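Local coordinates for protein cysteine desulfurase (Elizabethkingia anophelis NUHP1, PDB 5VPR) that probably removes sulfur from L-cysteine to give L-alanine, passing it to a sulfur carrier with the help of covalently bound pyridoxal phosphate, at residues Y33-A38 / T385-F390; E312-E317 / N394-I399; V95-G100 / T240-G245; I204-A209 / D225-S230; E103-V108 / I133-M138. All blocks are in the same frame, centred on the assembly; numbering follows the deposited sequence. Where two conformers were deposited one is given.

Interaction 1: Y33-A38 / T385-F390; sequences YLDNAA and TVRASF
S389 grips the loop 33-38 with both its backbone and its side chain. Its N donates to L34 O at 2.9 Å, and its OG takes the N-H of A37 at 2.9 Å in an almost perfectly straight bond (178°). A chi1 of 50° sets OG between the backbone N and the carbonyl carbon of S389. Its carbonyl serves too: N36 ND2 reaches S389 O at 2.8 Å, with the oxygen lying in the plane of the amide. That plane is fixed from its other end, since N36 OD1 bonds to Y393 OH, and ND2 also donates to Y33 O.

R387 bends at chi3, and one face of its guanidinium lies against the methyl of A37, whose CB sits 3.7 Å from CZ, over the centre of the group. At the edge, NH2 makes a salt bridge with D35 OD1 at 3.2 Å, in the guanidinium plane and on the syn side of the carboxylate; the two planes are 45° apart. A water sits among R387 NE, which donates to it, S389 OG, D35 OD1 and R387 O, joining the salt bridge to the serine.

L34 adds apolar packing: CD2 meets the F390 ring at CD1, 3.8 Å away, and CB faces A388 CB. With one backbone bridge, D35 to S389, the contact joins the loop after strand 29-33 to the outermost strand of a small antiparallel sheet. There 386-389 pairs with strand 341-345, L34 and A388 lean on L402 of helix 396-413, and F390 reaches L315 and A319 of helix 305-324.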
# COMPACT_ATOMS: atom_id res chain seq x y z
N TYR A 33 10.15 1.80 15.45
CA TYR A 33 8.95 2.11 14.67
C TYR A 33 8.55 0.86 13.89
O TYR A 33 9.18 0.53 12.87
CB TYR A 33 9.20 3.29 13.75
CG TYR A 33 7.93 3.70 13.05
CD1 TYR A 33 6.95 4.42 13.74
CD2 TYR A 33 7.69 3.35 11.72
CE1 TYR A 33 5.75 4.79 13.11
CE2 TYR A 33 6.48 3.72 11.08
CZ TYR A 33 5.52 4.45 11.80
OH TYR A 33 4.32 4.84 11.22
N LEU A 34 7.51 0.18 14.36
CA LEU A 34 6.99 -1.03 13.72
C LEU A 34 5.51 -0.87 13.36
O LEU A 34 4.71 -1.80 13.51
CB LEU A 34 7.20 -2.25 14.61
CG LEU A 34 8.65 -2.47 15.06
CD1 LEU A 34 8.72 -3.54 16.14
CD2 LEU A 34 9.53 -2.84 13.87
N ASP A 35 5.14 0.31 12.90
CA ASP A 35 3.78 0.59 12.46
C ASP A 35 3.79 1.03 10.99
O ASP A 35 3.05 1.92 10.57
CB ASP A 35 3.14 1.65 13.34
CG ASP A 35 1.63 1.71 13.19
OD1 ASP A 35 1.02 0.70 12.78
OD2 ASP A 35 1.05 2.79 13.47
N ASN A 36 4.67 0.40 10.22
CA ASN A 36 4.91 0.84 8.85
C ASN A 36 3.72 0.59 7.93
O ASN A 36 3.55 1.33 6.95
CB ASN A 36 6.18 0.17 8.31
CG ASN A 36 7.39 0.63 9.08
OD1 ASN A 36 7.86 1.76 8.89
ND2 ASN A 36 7.87 -0.21 10.00
N ALA A 37 2.88 -0.41 8.23
CA ALA A 37 1.68 -0.62 7.43
C ALA A 37 0.69 0.52 7.61
O ALA A 37 -0.19 0.70 6.76
CB ALA A 37 1.00 -1.94 7.79
N ALA A 38 0.80 1.29 8.69
CA ALA A 38 0.01 2.51 8.82
C ALA A 38 0.60 3.60 7.95
O ALA A 38 -0.08 4.14 7.07
CB ALA A 38 -0.06 2.96 10.29
N THR A 385 -6.00 -7.36 18.51
CA THR A 385 -4.70 -7.96 18.24
C THR A 385 -3.63 -6.88 18.13
O THR A 385 -3.92 -5.69 17.97
CB THR A 385 -4.73 -8.81 16.96
OG1 THR A 385 -4.62 -7.95 15.82
CG2 THR A 385 -6.04 -9.58 16.88
N VAL A 386 -2.37 -7.30 18.21
CA VAL A 386 -1.21 -6.41 18.08
C VAL A 386 -0.58 -6.65 16.71
O VAL A 386 -0.27 -7.80 16.36
CB VAL A 386 -0.18 -6.65 19.20
CG1 VAL A 386 0.90 -5.57 19.17
CG2 VAL A 386 -0.86 -6.71 20.56
N ARG A 387 -0.37 -5.57 15.96
CA ARG A 387 0.16 -5.64 14.59
C ARG A 387 1.53 -4.96 14.56
O ARG A 387 1.62 -3.74 14.72
CB ARG A 387 -0.79 -4.98 13.59
CG ARG A 387 -0.38 -5.16 12.12
CD ARG A 387 -1.22 -4.30 11.11
NE ARG A 387 -0.90 -2.88 11.24
CZ ARG A 387 -1.46 -1.90 10.54
NH1 ARG A 387 -2.38 -2.17 9.62
NH2 ARG A 387 -1.09 -0.64 10.75
N ALA A 388 2.58 -5.74 14.36
CA ALA A 388 3.91 -5.21 14.08
C ALA A 388 4.15 -5.32 12.59
O ALA A 388 3.87 -6.36 11.99
CB ALA A 388 4.98 -5.97 14.86
N SER A 389 4.65 -4.24 11.98
CA SER A 389 4.84 -4.21 10.54
C SER A 389 6.18 -3.57 10.22
O SER A 389 6.59 -2.59 10.86
CB SER A 389 3.68 -3.47 9.82
OG SER A 389 3.41 -2.19 10.40
N PHE A 390 6.85 -4.12 9.21
CA PHE A 390 8.25 -3.82 8.93
C PHE A 390 8.42 -3.00 7.66
O PHE A 390 7.62 -3.09 6.71
CB PHE A 390 9.04 -5.13 8.83
CG PHE A 390 8.92 -5.98 10.05
CD1 PHE A 390 9.50 -5.60 11.24
CD2 PHE A 390 8.19 -7.16 10.02
CE1 PHE A 390 9.38 -6.37 12.38
CE2 PHE A 390 8.07 -7.94 11.16
CZ PHE A 390 8.66 -7.54 12.34
O HOH W 1 1.58 -2.21 12.40

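Interaction 2: E312-E317 / N394-I399; sequences EHALLE and NTFEEI
L315 reaches from helix 305-324 into the start of helix 396-413, and its two methyls do different work. CD1 rests against N394, 3.6 Å from its carbonyl O and 3.9 Å from its CB. CD2 lies over one face of the F396 ring, 4.1 Å from the centroid and 15° off the normal, a CH-pi contact, and also touches I399 CD1 at 3.8 Å. This is the tight side: I399 CD1 comes within 3.2 Å of L315 O, so the isoleucine tip is pressed against the helix backbone as well as the leucine side chain.

Toward solvent the contact is more open. F396 is exposed, and beyond the L315 and I399 packing it meets A314 by its rim: CZ is 3.8 Å from A314 CB, while A314 O lies near the ring plane at the edge.

The new helix is started by a capping box. T395 OG1 accepts from E398 N, and E398 OE1 accepts in return from T395 N at 3.1 Å. That oxygen also takes N394 ND2, the two donors approaching from opposite faces of the carboxylate. E398 OE2 forms a salt bridge with R16 of helix 12-17, Y318 of helix 305-324 meets the F396 ring edge-to-face, and I399 continues inward to A319 of that helix and to F390.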
# COMPACT_ATOMS: atom_id res chain seq x y z
N GLU A 312 13.10 -7.82 4.30
CA GLU A 312 11.82 -7.80 5.01
C GLU A 312 11.31 -9.20 5.26
O GLU A 312 10.73 -9.48 6.32
CB GLU A 312 10.79 -6.96 4.24
CG GLU A 312 11.05 -5.47 4.36
CD GLU A 312 10.03 -4.58 3.63
OE1 GLU A 312 10.11 -3.35 3.81
OE2 GLU A 312 9.18 -5.09 2.88
N HIS A 313 11.50 -10.10 4.29
CA HIS A 313 11.13 -11.49 4.52
C HIS A 313 11.93 -12.10 5.67
O HIS A 313 11.40 -12.91 6.44
CB HIS A 313 11.31 -12.29 3.23
CG HIS A 313 11.05 -13.75 3.39
ND1 HIS A 313 11.99 -14.62 3.90
CD2 HIS A 313 9.96 -14.49 3.11
CE1 HIS A 313 11.48 -15.84 3.93
NE2 HIS A 313 10.25 -15.79 3.45
N ALA A 314 13.20 -11.72 5.81
CA ALA A 314 13.99 -12.25 6.92
C ALA A 314 13.55 -11.64 8.25
O ALA A 314 13.53 -12.33 9.28
CB ALA A 314 15.48 -12.01 6.67
N LEU A 315 13.19 -10.36 8.25
CA LEU A 315 12.65 -9.74 9.46
C LEU A 315 11.38 -10.45 9.91
O LEU A 315 11.21 -10.77 11.09
CB LEU A 315 12.36 -8.26 9.21
CG LEU A 315 13.56 -7.33 9.02
CD1 LEU A 315 13.07 -5.93 8.65
CD2 LEU A 315 14.40 -7.29 10.28
N LEU A 316 10.50 -10.73 8.96
CA LEU A 316 9.21 -11.35 9.26
C LEU A 316 9.40 -12.74 9.84
O LEU A 316 8.83 -13.08 10.88
CB LEU A 316 8.37 -11.39 7.99
CG LEU A 316 6.93 -11.90 8.08
CD1 LEU A 316 6.17 -10.99 8.98
CD2 LEU A 316 6.27 -11.92 6.71
N GLU A 317 10.21 -13.57 9.18
CA GLU A 317 10.45 -14.92 9.68
C GLU A 317 11.05 -14.89 11.08
O GLU A 317 10.64 -15.66 11.96
CB GLU A 317 11.35 -15.69 8.72
N ASN A 394 14.11 -1.37 9.40
CA ASN A 394 14.00 -2.10 10.65
C ASN A 394 15.08 -3.18 10.75
O ASN A 394 15.61 -3.65 9.74
CB ASN A 394 12.61 -2.70 10.79
CG ASN A 394 11.54 -1.64 10.95
OD1 ASN A 394 10.51 -1.65 10.27
ND2 ASN A 394 11.78 -0.69 11.86
N THR A 395 15.42 -3.56 11.99
CA THR A 395 16.55 -4.43 12.25
C THR A 395 16.14 -5.63 13.10
O THR A 395 15.12 -5.63 13.79
CB THR A 395 17.68 -3.68 12.98
OG1 THR A 395 17.25 -3.38 14.32
CG2 THR A 395 18.03 -2.38 12.27
N PHE A 396 16.98 -6.67 13.05
CA PHE A 396 16.77 -7.80 13.95
C PHE A 396 16.91 -7.37 15.41
O PHE A 396 16.18 -7.86 16.28
CB PHE A 396 17.75 -8.93 13.61
CG PHE A 396 17.59 -9.45 12.21
CD1 PHE A 396 16.52 -10.27 11.89
CD2 PHE A 396 18.49 -9.10 11.22
CE1 PHE A 396 16.36 -10.75 10.60
CE2 PHE A 396 18.34 -9.57 9.92
CZ PHE A 396 17.27 -10.40 9.61
N GLU A 397 17.82 -6.44 15.70
CA GLU A 397 17.94 -5.93 17.06
C GLU A 397 16.63 -5.29 17.52
O GLU A 397 16.25 -5.40 18.69
CB GLU A 397 19.10 -4.94 17.17
N GLU A 398 15.91 -4.63 16.60
CA GLU A 398 14.63 -4.04 16.98
C GLU A 398 13.59 -5.10 17.27
O GLU A 398 12.74 -4.91 18.15
CB GLU A 398 14.14 -3.09 15.89
CG GLU A 398 14.89 -1.77 15.84
CD GLU A 398 14.42 -0.90 14.68
OE1 GLU A 398 13.91 -1.46 13.69
OE2 GLU A 398 14.57 0.35 14.77
N ILE A 399 13.63 -6.23 16.56
CA ILE A 399 12.68 -7.31 16.82
C ILE A 399 12.92 -7.91 18.21
O ILE A 399 11.96 -8.24 18.92
CB ILE A 399 12.76 -8.37 15.71
CG1 ILE A 399 12.20 -7.78 14.40
CG2 ILE A 399 12.01 -9.60 16.13
CD1 ILE A 399 12.43 -8.65 13.17

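Interaction 3: V95-G100 / T240-G245; sequences VLFTKG and TGILYG
L96 and L243 form a hydrogen-bonded antiparallel pair, each N donating to the other's O at 2.9 Å; the bond from L243 N lies in the plane of the L96 carbonyl. T98 and G241 form the next such pair. There T98 N to G241 O is nearly straight (177°), whereas the return bond from G241 N to T98 O is more bent (135°). Between the two pairs, I242 CA sends a CA-H...O contact to L96 O.

Apolar contacts divide between the two faces of the sheet. On one, I242 CD1 touches V95 CG1 at 3.9 Å and F97 CD2 at 3.7 Å, bridging two side chains of the neighbouring strand. On the other, L96 and L243 run side by side, with CD1 and CD2 4.1 Å apart, and T98 CG2 meets L243 CB.

Polar side-chain contacts gather at T98. A chi1 of 65° turns OG1 back between its own backbone N and carbonyl carbon, close over G241, whose lack of a side chain lets the hydroxyl and G100 CA come in here. OG1 takes a weak bond from G100 N and is bonded to a water, 3.0 Å away, that donates weakly to I242 O.

Strand 95-98 is the outermost in the seven-stranded sheet. The chemistry is thus a backbone hydrogen-bond ladder flanked by apolar side chains on both faces, with the polar side-chain contacts across the pair gathered at the T98 end, where G100 stands at the N-cap position of helix 101-111.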
# COMPACT_ATOMS: atom_id res chain seq x y z
N VAL A 95 -0.20 6.55 -16.25
CA VAL A 95 0.12 6.80 -14.84
C VAL A 95 -0.55 8.10 -14.44
O VAL A 95 -0.19 9.18 -14.93
CB VAL A 95 1.64 6.85 -14.62
CG1 VAL A 95 1.97 7.04 -13.13
CG2 VAL A 95 2.31 5.59 -15.18
N LEU A 96 -1.55 8.03 -13.56
CA LEU A 96 -2.27 9.21 -13.08
C LEU A 96 -1.86 9.54 -11.65
O LEU A 96 -1.85 8.66 -10.79
CB LEU A 96 -3.78 9.01 -13.15
CG LEU A 96 -4.37 8.31 -14.38
CD1 LEU A 96 -5.88 8.16 -14.19
CD2 LEU A 96 -4.06 9.06 -15.67
N PHE A 97 -1.54 10.81 -11.41
CA PHE A 97 -1.27 11.29 -10.05
C PHE A 97 -2.59 11.49 -9.31
O PHE A 97 -3.52 12.12 -9.83
CB PHE A 97 -0.48 12.60 -10.08
CG PHE A 97 0.93 12.46 -10.62
CD1 PHE A 97 1.29 13.09 -11.82
CD2 PHE A 97 1.89 11.73 -9.93
CE1 PHE A 97 2.60 12.98 -12.32
CE2 PHE A 97 3.20 11.61 -10.42
CZ PHE A 97 3.55 12.24 -11.63
N THR A 98 -2.67 10.98 -8.08
CA THR A 98 -3.85 11.21 -7.26
C THR A 98 -3.36 11.69 -5.90
O THR A 98 -2.15 11.86 -5.71
CB THR A 98 -4.67 9.93 -7.08
OG1 THR A 98 -3.87 9.01 -6.35
CG2 THR A 98 -5.02 9.30 -8.46
N LYS A 99 -4.27 11.83 -4.94
CA LYS A 99 -3.87 12.23 -3.60
C LYS A 99 -3.80 11.06 -2.62
O LYS A 99 -3.57 11.27 -1.43
CB LYS A 99 -4.81 13.31 -3.07
CG LYS A 99 -5.07 14.45 -4.08
CD LYS A 99 -3.80 15.02 -4.73
CE LYS A 99 -3.86 16.55 -4.85
NZ LYS A 99 -4.75 17.07 -5.92
N GLY A 100 -3.97 9.83 -3.11
CA GLY A 100 -3.98 8.67 -2.23
C GLY A 100 -4.73 7.52 -2.87
O GLY A 100 -5.41 7.68 -3.89
N THR A 240 -0.18 11.92 -1.54
CA THR A 240 0.20 11.45 -2.86
C THR A 240 -0.26 10.02 -3.10
O THR A 240 -0.33 9.19 -2.19
CB THR A 240 1.74 11.51 -3.09
OG1 THR A 240 2.41 10.66 -2.15
CG2 THR A 240 2.25 12.92 -2.91
N GLY A 241 -0.55 9.74 -4.35
CA GLY A 241 -0.81 8.38 -4.75
C GLY A 241 -0.74 8.29 -6.25
O GLY A 241 -0.47 9.28 -6.95
N ILE A 242 -1.01 7.10 -6.75
CA ILE A 242 -0.96 6.80 -8.16
C ILE A 242 -2.17 5.95 -8.50
O ILE A 242 -2.54 5.07 -7.72
CB ILE A 242 0.34 6.05 -8.52
CG1 ILE A 242 1.54 6.98 -8.32
CG2 ILE A 242 0.28 5.53 -9.94
CD1 ILE A 242 1.62 8.08 -9.38
N LEU A 243 -2.79 6.23 -9.63
CA LEU A 243 -3.75 5.31 -10.24
C LEU A 243 -3.23 5.01 -11.64
O LEU A 243 -3.16 5.91 -12.48
CB LEU A 243 -5.15 5.90 -10.28
CG LEU A 243 -6.14 5.04 -11.09
CD1 LEU A 243 -6.29 3.68 -10.40
CD2 LEU A 243 -7.48 5.76 -11.23
N TYR A 244 -2.80 3.76 -11.86
CA TYR A 244 -2.51 3.28 -13.20
C TYR A 244 -3.77 2.68 -13.80
O TYR A 244 -4.55 2.02 -13.10
CB TYR A 244 -1.41 2.20 -13.18
CG TYR A 244 -1.48 1.27 -14.38
CD1 TYR A 244 -0.89 1.63 -15.59
CD2 TYR A 244 -2.11 0.02 -14.30
CE1 TYR A 244 -0.95 0.78 -16.71
CE2 TYR A 244 -2.17 -0.84 -15.40
CZ TYR A 244 -1.59 -0.44 -16.60
OH TYR A 244 -1.64 -1.26 -17.68
N GLY A 245 -3.97 2.92 -15.09
CA GLY A 245 -4.98 2.19 -15.83
C GLY A 245 -4.55 1.89 -17.26
O GLY A 245 -3.91 2.74 -17.88
O HOH W 2 -4.68 6.17 -6.41

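Interaction 4: I204-A209 / D225-S230; sequences IFIDGA and DFFAFS
A beta-alpha-beta unit brings strands 203-207 and 226-230 together as parallel neighbours in the central sheet of this pyridoxal phosphate enzyme, with F205 facing F226 and I206 facing F227. Backbone bonds alternate up the ladder: I206 N to F226 O, A228 N to I206 O, and G208 N to A228 O at 2.7 Å, the last two donors lying nearly on the line of the carbonyl they meet.

At the entry end the side chain of D225 extends the pairing. Its OD2 accepts I204 N at 2.8 Å through the anti lone pair and also forms a salt bridge with R197, while I204 O takes both D225 N and F226 N.

On one face, F205 swings across the neighbouring strand: its CD1 meets F226 CB at 3.6 Å and its CZ meets A228 CB at 3.8 Å. The F205 and F226 rings are oblique, their planes 36° apart. On the other face, F227 extends anti to its own N (chi1 -174°), so that CZ reaches G208 CA at 3.6 Å, in the space a side chain there would need; I206 CG2 touches CD1 of the same ring.

The strands end at the cofactor. S230 OG bonds to a phosphate oxygen of the pyridoxal-lysine at position 233 and to T101. D207, whose OD2 lies close to the pyridine N1, is steadied by an Asx turn in which OD1 accepts A209 N at 2.9 Å.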
# COMPACT_ATOMS: atom_id res chain seq x y z
N ILE A 204 -10.80 -5.23 -13.92
CA ILE A 204 -10.10 -5.72 -12.74
C ILE A 204 -9.37 -4.56 -12.07
O ILE A 204 -8.41 -4.01 -12.63
CB ILE A 204 -9.12 -6.84 -13.08
CG1 ILE A 204 -9.87 -8.02 -13.71
CG2 ILE A 204 -8.36 -7.27 -11.82
CD1 ILE A 204 -8.97 -9.11 -14.17
N PHE A 205 -9.78 -4.22 -10.85
CA PHE A 205 -9.14 -3.17 -10.06
C PHE A 205 -8.31 -3.81 -8.96
O PHE A 205 -8.86 -4.52 -8.11
CB PHE A 205 -10.20 -2.23 -9.47
CG PHE A 205 -9.64 -1.02 -8.73
CD1 PHE A 205 -9.73 0.25 -9.29
CD2 PHE A 205 -9.07 -1.15 -7.48
CE1 PHE A 205 -9.25 1.37 -8.61
CE2 PHE A 205 -8.59 -0.02 -6.79
CZ PHE A 205 -8.67 1.23 -7.37
N ILE A 206 -7.01 -3.55 -8.95
CA ILE A 206 -6.12 -4.04 -7.91
C ILE A 206 -5.70 -2.86 -7.02
O ILE A 206 -5.10 -1.89 -7.50
CB ILE A 206 -4.88 -4.73 -8.50
CG1 ILE A 206 -5.30 -5.87 -9.43
CG2 ILE A 206 -4.02 -5.29 -7.36
CD1 ILE A 206 -5.99 -7.02 -8.70
N ASP A 207 -6.02 -2.96 -5.74
CA ASP A 207 -5.50 -2.06 -4.71
C ASP A 207 -4.13 -2.59 -4.26
O ASP A 207 -4.05 -3.60 -3.55
CB ASP A 207 -6.51 -2.01 -3.57
CG ASP A 207 -6.01 -1.27 -2.32
OD1 ASP A 207 -4.81 -0.90 -2.20
OD2 ASP A 207 -6.87 -1.10 -1.43
N GLY A 208 -3.07 -1.92 -4.69
CA GLY A 208 -1.72 -2.32 -4.33
C GLY A 208 -1.08 -1.46 -3.25
O GLY A 208 0.16 -1.44 -3.12
N ALA A 209 -1.89 -0.77 -2.45
CA ALA A 209 -1.33 0.15 -1.46
C ALA A 209 -0.35 -0.56 -0.52
O ALA A 209 0.71 -0.02 -0.19
CB ALA A 209 -2.44 0.83 -0.65
N ASP A 225 -6.49 -4.15 -14.92
CA ASP A 225 -6.98 -2.99 -15.65
C ASP A 225 -6.67 -1.68 -14.92
O ASP A 225 -6.46 -0.65 -15.57
CB ASP A 225 -8.49 -3.09 -15.87
CG ASP A 225 -8.85 -4.21 -16.82
OD1 ASP A 225 -8.27 -4.26 -17.92
OD2 ASP A 225 -9.70 -5.05 -16.46
N PHE A 226 -6.66 -1.72 -13.59
CA PHE A 226 -6.30 -0.60 -12.74
C PHE A 226 -5.38 -1.09 -11.63
O PHE A 226 -5.52 -2.22 -11.16
CB PHE A 226 -7.50 0.06 -12.05
CG PHE A 226 -8.58 0.46 -12.98
CD1 PHE A 226 -9.67 -0.37 -13.19
CD2 PHE A 226 -8.54 1.68 -13.63
CE1 PHE A 226 -10.69 0.00 -14.04
CE2 PHE A 226 -9.55 2.06 -14.48
CZ PHE A 226 -10.63 1.22 -14.69
N PHE A 227 -4.47 -0.22 -11.19
CA PHE A 227 -3.58 -0.53 -10.08
C PHE A 227 -3.38 0.75 -9.29
O PHE A 227 -2.93 1.75 -9.86
CB PHE A 227 -2.23 -1.08 -10.55
CG PHE A 227 -1.34 -1.56 -9.43
CD1 PHE A 227 -1.46 -2.85 -8.92
CD2 PHE A 227 -0.38 -0.71 -8.87
CE1 PHE A 227 -0.65 -3.29 -7.88
CE2 PHE A 227 0.43 -1.14 -7.81
CZ PHE A 227 0.30 -2.44 -7.32
N ALA A 228 -3.72 0.75 -8.00
CA ALA A 228 -3.68 1.98 -7.20
C ALA A 228 -2.81 1.80 -5.96
O ALA A 228 -2.82 0.74 -5.33
CB ALA A 228 -5.10 2.40 -6.80
N PHE A 229 -2.06 2.85 -5.60
CA PHE A 229 -1.23 2.77 -4.40
C PHE A 229 -0.96 4.18 -3.88
O PHE A 229 -1.33 5.18 -4.50
CB PHE A 229 0.09 1.98 -4.63
CG PHE A 229 0.97 2.51 -5.74
CD1 PHE A 229 0.66 2.28 -7.07
CD2 PHE A 229 2.16 3.17 -5.44
CE1 PHE A 229 1.49 2.74 -8.09
CE2 PHE A 229 3.00 3.65 -6.47
CZ PHE A 229 2.66 3.41 -7.78
N SER A 230 -0.35 4.22 -2.69
CA SER A 230 -0.23 5.44 -1.88
C SER A 230 1.24 5.76 -1.67
O SER A 230 2.01 4.88 -1.28
CB SER A 230 -0.89 5.27 -0.51
OG SER A 230 -2.30 5.20 -0.60
O HOH W 3 1.53 2.17 -1.53

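Interaction 5: E103-V108 / I133-M138; sequences EGINLV and IVPWQM
I105 meets both W136 and P135, and crosses the tryptophan at about a right angle. The CG2 branch of I105 lies 3.8 Å from both NE1 and CZ2 of the indole, approaching obliquely to the ring. With chi1 at -68°, CG1 is anti to the carbonyl carbon and CG2 is the branch left facing the second helix, where it also meets P135 CG at 3.9 Å. One turn on, V108 CG1 comes to the far rim of the indole, 4.0 Å from CH2 and near the ring plane. The tryptophan is therefore touched at two points along its length by residues three apart on one helix.

N106 adds a polar group against an apolar ring. Its side chain crosses that of P135 at about a right angle, with OD1 3.5 Å from P135 CG. This is van der Waals packing; the amide nitrogen ND2 donates to T102 O within its own helix.

Helices 101-111 and 134-142 run nearly parallel, 11° between the short segments, with their axes 9.4 Å apart. Both helices pack on the central sheet: W136 rests on L173 and S175 of strand 171-177, while I105 and V108 both pack on F205 of strand 203-207. A109, also of helix 101-111, meets both P135 and W136.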
# COMPACT_ATOMS: atom_id res chain seq x y z
N GLU A 103 -8.52 8.10 -3.14
CA GLU A 103 -8.92 8.93 -4.28
C GLU A 103 -8.97 8.11 -5.56
O GLU A 103 -9.92 8.23 -6.36
CB GLU A 103 -7.95 10.10 -4.43
CG GLU A 103 -8.19 11.27 -3.47
CD GLU A 103 -7.60 11.06 -2.07
OE1 GLU A 103 -7.00 9.98 -1.79
OE2 GLU A 103 -7.75 11.99 -1.25
N GLY A 104 -7.95 7.28 -5.80
CA GLY A 104 -7.94 6.44 -7.00
C GLY A 104 -9.15 5.53 -7.05
O GLY A 104 -9.77 5.37 -8.10
N ILE A 105 -9.53 4.96 -5.90
CA ILE A 105 -10.70 4.09 -5.85
C ILE A 105 -11.95 4.87 -6.22
O ILE A 105 -12.74 4.45 -7.08
CB ILE A 105 -10.83 3.45 -4.45
CG1 ILE A 105 -9.69 2.47 -4.19
CG2 ILE A 105 -12.18 2.76 -4.29
CD1 ILE A 105 -9.70 1.91 -2.74
N ASN A 106 -12.13 6.05 -5.60
CA ASN A 106 -13.32 6.86 -5.85
C ASN A 106 -13.38 7.34 -7.28
O ASN A 106 -14.46 7.44 -7.87
CB ASN A 106 -13.36 8.06 -4.89
CG ASN A 106 -14.02 7.72 -3.57
OD1 ASN A 106 -15.24 7.65 -3.48
ND2 ASN A 106 -13.21 7.51 -2.55
N LEU A 107 -12.22 7.66 -7.86
CA LEU A 107 -12.15 8.05 -9.26
C LEU A 107 -12.74 6.97 -10.15
O LEU A 107 -13.56 7.25 -11.03
CB LEU A 107 -10.70 8.35 -9.63
CG LEU A 107 -10.30 8.94 -10.99
CD1 LEU A 107 -8.85 9.37 -10.91
CD2 LEU A 107 -10.49 7.99 -12.17
N VAL A 108 -12.31 5.71 -9.96
CA VAL A 108 -12.85 4.64 -10.79
C VAL A 108 -14.32 4.40 -10.46
O VAL A 108 -15.15 4.25 -11.37
CB VAL A 108 -12.01 3.36 -10.64
CG1 VAL A 108 -12.69 2.17 -11.36
CG2 VAL A 108 -10.59 3.58 -11.18
N ILE A 133 -14.79 0.44 1.27
CA ILE A 133 -15.79 -0.33 0.53
C ILE A 133 -17.03 0.50 0.21
O ILE A 133 -17.93 0.01 -0.48
CB ILE A 133 -16.20 -1.60 1.30
N VAL A 134 -17.10 1.73 0.71
CA VAL A 134 -18.21 2.64 0.47
C VAL A 134 -18.33 3.03 -1.00
O VAL A 134 -19.45 3.04 -1.53
CB VAL A 134 -18.08 3.90 1.34
CG1 VAL A 134 -19.43 4.58 1.50
CG2 VAL A 134 -17.48 3.55 2.69
N PRO A 135 -17.24 3.40 -1.71
CA PRO A 135 -17.41 3.81 -3.12
C PRO A 135 -18.10 2.75 -3.96
O PRO A 135 -18.93 3.08 -4.81
CB PRO A 135 -15.97 4.04 -3.61
CG PRO A 135 -15.18 4.29 -2.39
CD PRO A 135 -15.81 3.44 -1.32
N TRP A 136 -17.76 1.48 -3.73
CA TRP A 136 -18.43 0.41 -4.45
C TRP A 136 -19.85 0.22 -3.94
O TRP A 136 -20.76 -0.04 -4.72
CB TRP A 136 -17.61 -0.88 -4.32
CG TRP A 136 -16.15 -0.70 -4.65
CD1 TRP A 136 -15.09 -0.86 -3.81
CD2 TRP A 136 -15.60 -0.30 -5.92
NE1 TRP A 136 -13.91 -0.59 -4.47
CE2 TRP A 136 -14.20 -0.26 -5.76
CE3 TRP A 136 -16.14 0.01 -7.17
CZ2 TRP A 136 -13.34 0.09 -6.80
CZ3 TRP A 136 -15.29 0.35 -8.20
CH2 TRP A 136 -13.91 0.39 -8.01
N GLN A 137 -20.05 0.35 -2.62
CA GLN A 137 -21.41 0.28 -2.09
C GLN A 137 -22.24 1.45 -2.60
O GLN A 137 -23.44 1.29 -2.87
CB GLN A 137 -21.38 0.25 -0.56
N MET A 138 -21.62 2.62 -2.76
CA MET A 138 -22.33 3.78 -3.29
C MET A 138 -22.57 3.63 -4.79
O MET A 138 -23.62 4.04 -5.30
CB MET A 138 -21.54 5.06 -2.98

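Overall arrangement
Interactions 3, 4 and 5 form one block. Strand 241-245 pairs on one side with 95-98 and on the other with 226-230, through I242 N to F229 O (3.0 Å) and Y244 N to F227 O (2.8 Å). Interaction 5 packs on this sheet, I105 CG1 lying 3.6 Å from F205 CZ and V108 CG2 3.8 Å from L243 CD2. The cofactor-bearing residue 233 sits in the short link between strands 226-230 and 241-245, next to interaction 4. Interactions 1 and 2 make a second cluster, joined where Y33 O meets N394 ND2 at 3.0 Å. Between clusters, interactions 1 and 4 approach to about 7 Å at their nearest atoms.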